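Local coordinates for protein enterotoxin type A (Staphylococcus aureus, PDB 1I4G) that acts as a superantigen, binding MHC class II, partly through zinc, and T-cell receptors to activate host T cells, and causes staphylococcal food poisoning, at residues A[44-49]-A[72-77]; A[147-152]-A[216-221]. The protein carries 1 engineered substitution. All blocks are in the same frame, centred on the assembly; numbering follows the deposited sequence.

Contact 1: residues A[44-49]-A[72-77]; sequences HDQFLQ and DSKDIV
The backbone carbonyl O of Gln49 is the polar atom around which this contact gathers. From its own loop the side-chain amide of Gln46 reaches it with a weak, bent hydrogen bond, NE2 to O 3.2 Å with an angle of 134° at the hydrogen. From the helix come carbon atoms only: CA of Lys74 makes a C-H...O contact with Gln49 O at 3.5 Å, and CG2 of Val77 also rests against this oxygen. No conventional hydrogen bond joins 44-49 to 72-77.

Lys74 suits its place because its long chain is apolar before it is charged. With CG anti to the backbone N (chi1 160°) and bends further out, its methylenes fold over the loop, CD lying 4.0 Å from CB of Gln49. The Lys74 side chain crosses that of Gln46 at about a right angle; its NZ stays 3.7 Å from Gln46 OE1, too long for a hydrogen bond, and forms its salt bridge with Asp78 one turn further along the helix. Gln46 offers both ends of its amide: OE1 accepts from Lys81, while NE2 also donates to the carbonyl of Thr51. These bonds should fix the amide's rotation, and they leave its NE2 end against CG1 of Val77, 3.7 Å away. Val77 is the buried member of the group, and a short branched side chain fits there, one methyl meeting the amide and the other the carbonyl, while it also packs on Phe71.

Ser73 occupies the N-cap position, and Lys74 and Val77 lie one helical turn apart on the face turned to the loop. This is a small, partly buried contact between a strand-connecting loop and the first turn of helix 74-80 in the OB-fold domain of a staphylococcal superantigen.

Contact 2: residues A[147-152]-A[216-221]; sequences KKNVTV and NKTINS
Val150 and Ile219 form the hydrogen-bonded pair at the middle of a short two-stranded antiparallel ribbon in the beta-grasp domain. Both of their amides and carbonyls are used: Val150 N donates to Ile219 O at 2.9 Å, and Ile219 N returns the bond to Val150 O at 2.8 Å, both nearly straight. Ile219 O also receives a C-H...O contact from Asn149 CA, and Val150 O one from Thr218 CA. The ladder continues at both ends, where Val152 N donates to Lys217 O and Ser221 N to Lys148 O, the latter with an angle of 169° at the hydrogen.

Val150 and Ile219 share one face of the ribbon, with their CG1 atoms 4.1 Å apart; beta-branched residues suit such extended backbone. Val152 adds CG2, which lies over the Lys217 methylenes, 3.7 Å from CG. The other face carries Asn149, Thr151, Thr218 and Asn220, and there CG2 of Thr218 meets CB of Asn149. Thr151 suits a strand end that becomes a helix: its hydroxyl caps the N of Glu154 at the start of helix 152-167, while the carboxylate of Glu154 pairs with the Lys147 ammonium. Asn216 donates through ND2 to the carbonyl of Val111.

Just past the ribbon, Ser221 holds OG between its backbone N and carbonyl carbon (chi1 67°), and the hydroxyl donates to Lys147 O, at the end of strand 144-147, at 2.7 Å in the carbonyl plane.

In the fold
From the N terminus, the chain first meets contact 1, where the loop following strand 41-42 touches the start of helix 74-80; the 22 intervening residues include strands 51-54 and 66-70, which pair with each other. Contact 2 opens only after this loop has closed, so the two are in series and neither nest nor cross. The 63 residues between its segments hold nearly all of helix 152-167 and strands 181-187 and 194-197. Contact 1 works within the OB-fold domain and contact 2 within the beta-grasp domain, but Thr151 and Thr218 touch Thr112 of strand 104-113, part of the OB-fold sheet, so contact 2 lies against that domain. The centres of the two contacts lie about 20 Å apart.

Contact 1: residues A[44-49]-A[72-77]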
ATOM      1  N   HIS A  44      13.647 -14.017  11.903  1.00 29.42           N
ATOM      2  CA  HIS A  44      13.255 -15.378  11.577  1.00 33.17           C
ATOM      3  C   HIS A  44      12.122 -15.722  12.560  1.00 31.99           C
ATOM      4  O   HIS A  44      11.623 -16.846  12.597  1.00 35.54           O
ATOM      5  CB  HIS A  44      14.436 -16.383  11.627  1.00 28.45           C
ATOM      6  CG  HIS A  44      15.177 -16.387  12.920  1.00 30.72           C
ATOM      7  ND1 HIS A  44      16.336 -15.656  13.110  1.00 27.90           N
ATOM      8  CD2 HIS A  44      14.924 -17.001  14.105  1.00 29.96           C
ATOM      9  CE1 HIS A  44      16.756 -15.818  14.354  1.00 26.03           C
ATOM     10  NE2 HIS A  44      15.922 -16.626  14.983  1.00 27.33           N
ATOM     11  N   ASP A  45      11.745 -14.755  13.391  1.00 30.40           N
ATOM     12  CA  ASP A  45      10.641 -14.979  14.328  1.00 32.64           C
ATOM     13  C   ASP A  45       9.307 -15.089  13.600  1.00 29.94           C
ATOM     14  O   ASP A  45       9.076 -14.446  12.603  1.00 31.42           O
ATOM     15  CB  ASP A  45      10.560 -13.875  15.378  1.00 36.10           C
ATOM     16  CG  ASP A  45      11.029 -14.344  16.737  1.00 43.42           C
ATOM     17  OD1 ASP A  45      10.340 -15.266  17.243  1.00 45.41           O
ATOM     18  OD2 ASP A  45      12.047 -13.803  17.278  1.00 42.89           O
ATOM     19  N   GLN A  46       8.401 -15.897  14.102  1.00 28.89           N
ATOM     20  CA  GLN A  46       7.130 -16.020  13.437  1.00 28.59           C
ATOM     21  C   GLN A  46       6.018 -16.147  14.438  1.00 32.27           C
ATOM     22  O   GLN A  46       6.262 -16.453  15.598  1.00 38.58           O
ATOM     23  CB  GLN A  46       7.128 -17.292  12.638  1.00 25.52           C
ATOM     24  CG  GLN A  46       7.863 -17.246  11.369  1.00 31.68           C
ATOM     25  CD  GLN A  46       7.411 -18.379  10.472  1.00 37.37           C
ATOM     26  OE1 GLN A  46       8.016 -19.449  10.451  1.00 48.95           O
ATOM     27  NE2 GLN A  46       6.310 -18.174   9.766  1.00 37.70           N
ATOM     28  N   PHE A  47       4.802 -15.826  14.031  1.00 33.51           N
ATOM     29  CA  PHE A  47       3.673 -16.046  14.915  1.00 31.63           C
ATOM     30  C   PHE A  47       2.972 -17.247  14.257  1.00 28.06           C
ATOM     31  O   PHE A  47       3.185 -18.361  14.676  1.00 33.93           O
ATOM     32  CB  PHE A  47       2.759 -14.826  15.024  1.00 32.70           C
ATOM     33  CG  PHE A  47       1.625 -15.028  15.972  1.00 35.92           C
ATOM     34  CD1 PHE A  47       1.885 -15.160  17.310  1.00 44.41           C
ATOM     35  CD2 PHE A  47       0.319 -15.193  15.527  1.00 35.74           C
ATOM     36  CE1 PHE A  47       0.870 -15.469  18.205  1.00 49.16           C
ATOM     37  CE2 PHE A  47      -0.699 -15.497  16.409  1.00 39.30           C
ATOM     38  CZ  PHE A  47      -0.426 -15.639  17.750  1.00 42.73           C
ATOM     39  N   LEU A  48       2.121 -17.019  13.269  1.00 28.66           N
ATOM     40  CA  LEU A  48       1.455 -18.092  12.536  1.00 27.95           C
ATOM     41  C   LEU A  48       2.420 -18.329  11.396  1.00 33.21           C
ATOM     42  O   LEU A  48       3.258 -17.456  11.117  1.00 33.96           O
ATOM     43  CB  LEU A  48       0.117 -17.608  12.006  1.00 29.88           C
ATOM     44  CG  LEU A  48      -0.941 -17.198  13.048  1.00 35.51           C
ATOM     45  CD1 LEU A  48      -2.299 -16.878  12.386  1.00 29.56           C
ATOM     46  CD2 LEU A  48      -1.115 -18.341  14.018  1.00 34.49           C
ATOM     47  N   GLN A  49       2.299 -19.451  10.694  1.00 35.12           N
ATOM     48  CA  GLN A  49       3.269 -19.715   9.635  1.00 43.31           C
ATOM     49  C   GLN A  49       3.299 -18.892   8.357  1.00 39.21           C
ATOM     50  O   GLN A  49       4.215 -19.024   7.551  1.00 42.20           O
ATOM     51  CB  GLN A  49       3.416 -21.206   9.327  1.00 54.74           C
ATOM     52  CG  GLN A  49       2.149 -21.978   9.088  1.00 67.98           C
ATOM     53  CD  GLN A  49       2.406 -23.488   9.056  1.00 76.00           C
ATOM     54  OE1 GLN A  49       1.614 -24.250   8.497  1.00 77.65           O
ATOM     55  NE2 GLN A  49       3.509 -23.921   9.680  1.00 80.05           N
ATOM     56  N   ASP A  72       0.794 -14.075   2.027  1.00 24.68           N
ATOM     57  CA  ASP A  72      -0.169 -15.007   1.455  1.00 31.62           C
ATOM     58  C   ASP A  72       0.021 -16.456   1.870  1.00 34.04           C
ATOM     59  O   ASP A  72      -0.956 -17.194   1.935  1.00 42.35           O
ATOM     60  CB  ASP A  72      -0.148 -14.978  -0.061  1.00 39.78           C
ATOM     61  CG  ASP A  72      -1.354 -14.300  -0.648  1.00 49.82           C
ATOM     62  OD1 ASP A  72      -1.424 -14.216  -1.897  1.00 56.32           O
ATOM     63  OD2 ASP A  72      -2.206 -13.816   0.125  1.00 52.38           O
ATOM     64  N   SER A  73       1.255 -16.882   2.129  1.00 37.59           N
ATOM     65  CA  SER A  73       1.501 -18.275   2.528  1.00 38.40           C
ATOM     66  C   SER A  73       2.833 -18.487   3.194  1.00 36.10           C
ATOM     67  O   SER A  73       3.607 -17.560   3.304  1.00 35.84           O
ATOM     68  CB  SER A  73       1.413 -19.196   1.308  1.00 38.55           C
ATOM     69  OG  SER A  73       2.357 -18.823   0.323  1.00 35.72           O
ATOM     70  N   LYS A  74       3.082 -19.721   3.639  1.00 38.89           N
ATOM     71  CA  LYS A  74       4.350 -20.110   4.257  1.00 39.27           C
ATOM     72  C   LYS A  74       5.486 -20.004   3.181  1.00 41.88           C
ATOM     73  O   LYS A  74       6.648 -19.665   3.498  1.00 41.46           O
ATOM     74  CB  LYS A  74       4.227 -21.548   4.832  1.00 32.27           C
ATOM     75  CG  LYS A  74       5.554 -22.309   5.095  0.50 38.29           C
ATOM     76  CD  LYS A  74       6.146 -22.104   6.485  0.50 39.61           C
ATOM     77  CE  LYS A  74       7.097 -20.918   6.555  0.50 43.26           C
ATOM     78  NZ  LYS A  74       8.387 -21.268   7.236  0.50 43.21           N
ATOM     79  N   ASP A  75       5.126 -20.230   1.910  1.00 42.23           N
ATOM     80  CA  ASP A  75       6.080 -20.187   0.793  1.00 45.53           C
ATOM     81  C   ASP A  75       6.694 -18.809   0.622  1.00 47.72           C
ATOM     82  O   ASP A  75       7.894 -18.688   0.335  1.00 51.27           O
ATOM     83  CB  ASP A  75       5.412 -20.587  -0.527  1.00 51.74           C
ATOM     84  CG  ASP A  75       5.125 -22.075  -0.620  1.00 57.81           C
ATOM     85  OD1 ASP A  75       5.538 -22.830   0.296  1.00 60.59           O
ATOM     86  OD2 ASP A  75       4.473 -22.471  -1.620  1.00 59.73           O
ATOM     87  N   ILE A  76       5.863 -17.773   0.753  1.00 45.26           N
ATOM     88  CA  ILE A  76       6.340 -16.396   0.638  1.00 38.39           C
ATOM     89  C   ILE A  76       7.193 -16.036   1.871  1.00 31.95           C
ATOM     90  O   ILE A  76       8.243 -15.428   1.737  1.00 34.70           O
ATOM     91  CB  ILE A  76       5.159 -15.407   0.419  1.00 36.69           C
ATOM     92  CG1 ILE A  76       4.341 -15.856  -0.806  1.00 33.58           C
ATOM     93  CG2 ILE A  76       5.683 -13.968   0.234  1.00 34.75           C
ATOM     94  CD1 ILE A  76       3.248 -14.866  -1.235  1.00 35.76           C
ATOM     95  N   VAL A  77       6.774 -16.469   3.058  1.00 33.37           N
ATOM     96  CA  VAL A  77       7.512 -16.207   4.294  1.00 30.11           C
ATOM     97  C   VAL A  77       8.938 -16.738   4.155  1.00 38.83           C
ATOM     98  O   VAL A  77       9.923 -16.067   4.535  1.00 39.38           O
ATOM     99  CB  VAL A  77       6.888 -16.905   5.487  1.00 21.82           C
ATOM    100  CG1 VAL A  77       7.791 -16.702   6.683  1.00 17.80           C
ATOM    101  CG2 VAL A  77       5.540 -16.310   5.779  1.00 18.31           C
TER

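Contact 2: residues A[147-152]-A[216-221]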
ATOM      1  N   LYS A 147      13.988   1.605  -4.839  1.00 29.13           N
ATOM      2  CA  LYS A 147      14.071   0.150  -5.044  1.00 24.79           C
ATOM      3  C   LYS A 147      14.002  -0.236  -6.484  1.00 26.15           C
ATOM      4  O   LYS A 147      13.332   0.462  -7.253  1.00 22.89           O
ATOM      5  CB  LYS A 147      12.931  -0.564  -4.313  1.00 23.48           C
ATOM      6  CG  LYS A 147      12.933  -0.259  -2.818  1.00 24.61           C
ATOM      7  CD  LYS A 147      11.865  -1.018  -2.093  1.00 25.88           C
ATOM      8  CE  LYS A 147      11.989  -0.842  -0.573  1.00 23.51           C
ATOM      9  NZ  LYS A 147      11.725   0.567  -0.145  1.00 20.39           N
ATOM     10  N   LYS A 148      14.747  -1.290  -6.864  1.00 25.09           N
ATOM     11  CA  LYS A 148      14.703  -1.809  -8.234  1.00 27.13           C
ATOM     12  C   LYS A 148      13.397  -2.637  -8.271  1.00 28.71           C
ATOM     13  O   LYS A 148      12.605  -2.547  -9.219  1.00 30.00           O
ATOM     14  CB  LYS A 148      15.883  -2.744  -8.556  1.00 28.44           C
ATOM     15  CG  LYS A 148      17.224  -2.113  -8.565  1.00 36.35           C
ATOM     16  CD  LYS A 148      18.295  -3.099  -9.036  1.00 44.52           C
ATOM     17  CE  LYS A 148      19.648  -2.359  -9.205  1.00 55.13           C
ATOM     18  NZ  LYS A 148      20.744  -3.243  -9.720  1.00 61.69           N
ATOM     19  N   ASN A 149      13.236  -3.520  -7.285  1.00 28.42           N
ATOM     20  CA  ASN A 149      12.018  -4.319  -7.146  1.00 30.18           C
ATOM     21  C   ASN A 149      11.280  -3.644  -6.020  1.00 27.97           C
ATOM     22  O   ASN A 149      11.826  -3.522  -4.931  1.00 28.42           O
ATOM     23  CB  ASN A 149      12.360  -5.742  -6.796  1.00 33.59           C
ATOM     24  CG  ASN A 149      12.849  -6.490  -7.986  1.00 47.86           C
ATOM     25  OD1 ASN A 149      12.110  -6.652  -8.974  1.00 51.63           O
ATOM     26  ND2 ASN A 149      14.109  -6.918  -7.942  1.00 50.91           N
ATOM     27  N   VAL A 150      10.099  -3.109  -6.316  1.00 26.78           N
ATOM     28  CA  VAL A 150       9.320  -2.372  -5.340  1.00 26.46           C
ATOM     29  C   VAL A 150       7.956  -3.025  -5.169  1.00 28.31           C
ATOM     30  O   VAL A 150       7.418  -3.593  -6.130  1.00 27.38           O
ATOM     31  CB  VAL A 150       9.174  -0.871  -5.813  1.00 21.90           C
ATOM     32  CG1 VAL A 150       8.505  -0.773  -7.156  1.00 13.74           C
ATOM     33  CG2 VAL A 150       8.449  -0.098  -4.825  1.00 25.17           C
ATOM     34  N   THR A 151       7.447  -3.067  -3.934  1.00 26.90           N
ATOM     35  CA  THR A 151       6.106  -3.603  -3.755  1.00 22.30           C
ATOM     36  C   THR A 151       5.109  -2.616  -4.421  1.00 21.95           C
ATOM     37  O   THR A 151       5.330  -1.383  -4.498  1.00 21.27           O
ATOM     38  CB  THR A 151       5.695  -3.800  -2.237  1.00 21.02           C
ATOM     39  OG1 THR A 151       5.802  -2.557  -1.521  1.00 21.86           O
ATOM     40  CG2 THR A 151       6.524  -4.886  -1.555  1.00 11.30           C
ATOM     41  N   VAL A 152       4.017  -3.165  -4.931  1.00 23.86           N
ATOM     42  CA  VAL A 152       2.968  -2.336  -5.512  1.00 21.16           C
ATOM     43  C   VAL A 152       2.447  -1.460  -4.354  1.00 21.32           C
ATOM     44  O   VAL A 152       2.096  -0.322  -4.563  1.00 26.58           O
ATOM     45  CB  VAL A 152       1.810  -3.219  -6.062  1.00 20.99           C
ATOM     46  CG1 VAL A 152       0.594  -2.351  -6.459  1.00 23.95           C
ATOM     47  CG2 VAL A 152       2.282  -3.956  -7.286  1.00 22.25           C
ATOM     48  N   ASN A 216       2.063  -9.449  -1.329  1.00 28.39           N
ATOM     49  CA  ASN A 216       3.401  -8.847  -1.425  1.00 26.98           C
ATOM     50  C   ASN A 216       3.811  -8.660  -2.915  1.00 29.92           C
ATOM     51  O   ASN A 216       4.993  -8.761  -3.266  1.00 30.47           O
ATOM     52  CB  ASN A 216       4.419  -9.734  -0.677  1.00 27.13           C
ATOM     53  CG  ASN A 216       5.571  -8.944  -0.048  1.00 25.31           C
ATOM     54  OD1 ASN A 216       5.371  -8.080   0.779  1.00 29.30           O
ATOM     55  ND2 ASN A 216       6.773  -9.282  -0.410  1.00 28.22           N
ATOM     56  N   LYS A 217       2.848  -8.381  -3.791  1.00 24.89           N
ATOM     57  CA  LYS A 217       3.179  -8.203  -5.199  1.00 22.61           C
ATOM     58  C   LYS A 217       4.337  -7.189  -5.332  1.00 29.42           C
ATOM     59  O   LYS A 217       4.320  -6.091  -4.718  1.00 27.30           O
ATOM     60  CB  LYS A 217       1.942  -7.744  -5.979  1.00 17.34           C
ATOM     61  CG  LYS A 217       2.138  -7.674  -7.490  1.00 23.05           C
ATOM     62  CD  LYS A 217       2.551  -9.014  -8.075  1.00 32.21           C
ATOM     63  CE  LYS A 217       2.558  -9.036  -9.620  1.00 33.64           C
ATOM     64  NZ  LYS A 217       1.507  -9.990 -10.137  1.00 41.13           N
ATOM     65  N   THR A 218       5.382  -7.598  -6.056  1.00 31.69           N
ATOM     66  CA  THR A 218       6.566  -6.772  -6.312  1.00 31.08           C
ATOM     67  C   THR A 218       6.711  -6.564  -7.816  1.00 33.18           C
ATOM     68  O   THR A 218       6.322  -7.441  -8.595  1.00 36.96           O
ATOM     69  CB  THR A 218       7.831  -7.430  -5.787  1.00 32.40           C
ATOM     70  OG1 THR A 218       7.808  -7.433  -4.356  1.00 30.64           O
ATOM     71  CG2 THR A 218       9.036  -6.650  -6.230  1.00 36.89           C
ATOM     72  N   ILE A 219       7.172  -5.386  -8.236  1.00 29.80           N
ATOM     73  CA  ILE A 219       7.335  -5.122  -9.666  1.00 29.31           C
ATOM     74  C   ILE A 219       8.617  -4.353  -9.892  1.00 32.95           C
ATOM     75  O   ILE A 219       9.108  -3.651  -8.997  1.00 30.91           O
ATOM     76  CB  ILE A 219       6.160  -4.311 -10.268  1.00 29.51           C
ATOM     77  CG1 ILE A 219       6.011  -2.981  -9.527  1.00 23.04           C
ATOM     78  CG2 ILE A 219       4.853  -5.141 -10.225  1.00 29.90           C
ATOM     79  CD1 ILE A 219       5.015  -2.061 -10.168  1.00 28.83           C
ATOM     80  N   ASN A 220       9.172  -4.517 -11.091  1.00 33.13           N
ATOM     81  CA  ASN A 220      10.393  -3.834 -11.447  1.00 31.64           C
ATOM     82  C   ASN A 220      10.047  -2.370 -11.685  1.00 33.24           C
ATOM     83  O   ASN A 220       9.194  -2.073 -12.531  1.00 41.77           O
ATOM     84  CB  ASN A 220      10.991  -4.457 -12.710  1.00 33.98           C
ATOM     85  CG  ASN A 220      12.477  -4.157 -12.854  1.00 41.61           C
ATOM     86  OD1 ASN A 220      12.870  -3.095 -13.338  1.00 40.15           O
ATOM     87  ND2 ASN A 220      13.311  -5.058 -12.352  1.00 48.66           N
ATOM     88  N   SER A 221      10.661  -1.463 -10.934  1.00 28.19           N
ATOM     89  CA  SER A 221      10.396  -0.034 -11.089  1.00 31.48           C
ATOM     90  C   SER A 221      11.069   0.617 -12.321  1.00 39.10           C
ATOM     91  O   SER A 221      10.628   1.670 -12.807  1.00 36.68           O
ATOM     92  CB  SER A 221      10.827   0.718  -9.838  1.00 26.98           C
ATOM     93  OG  SER A 221      12.235   0.652  -9.706  1.00 31.80           O
TER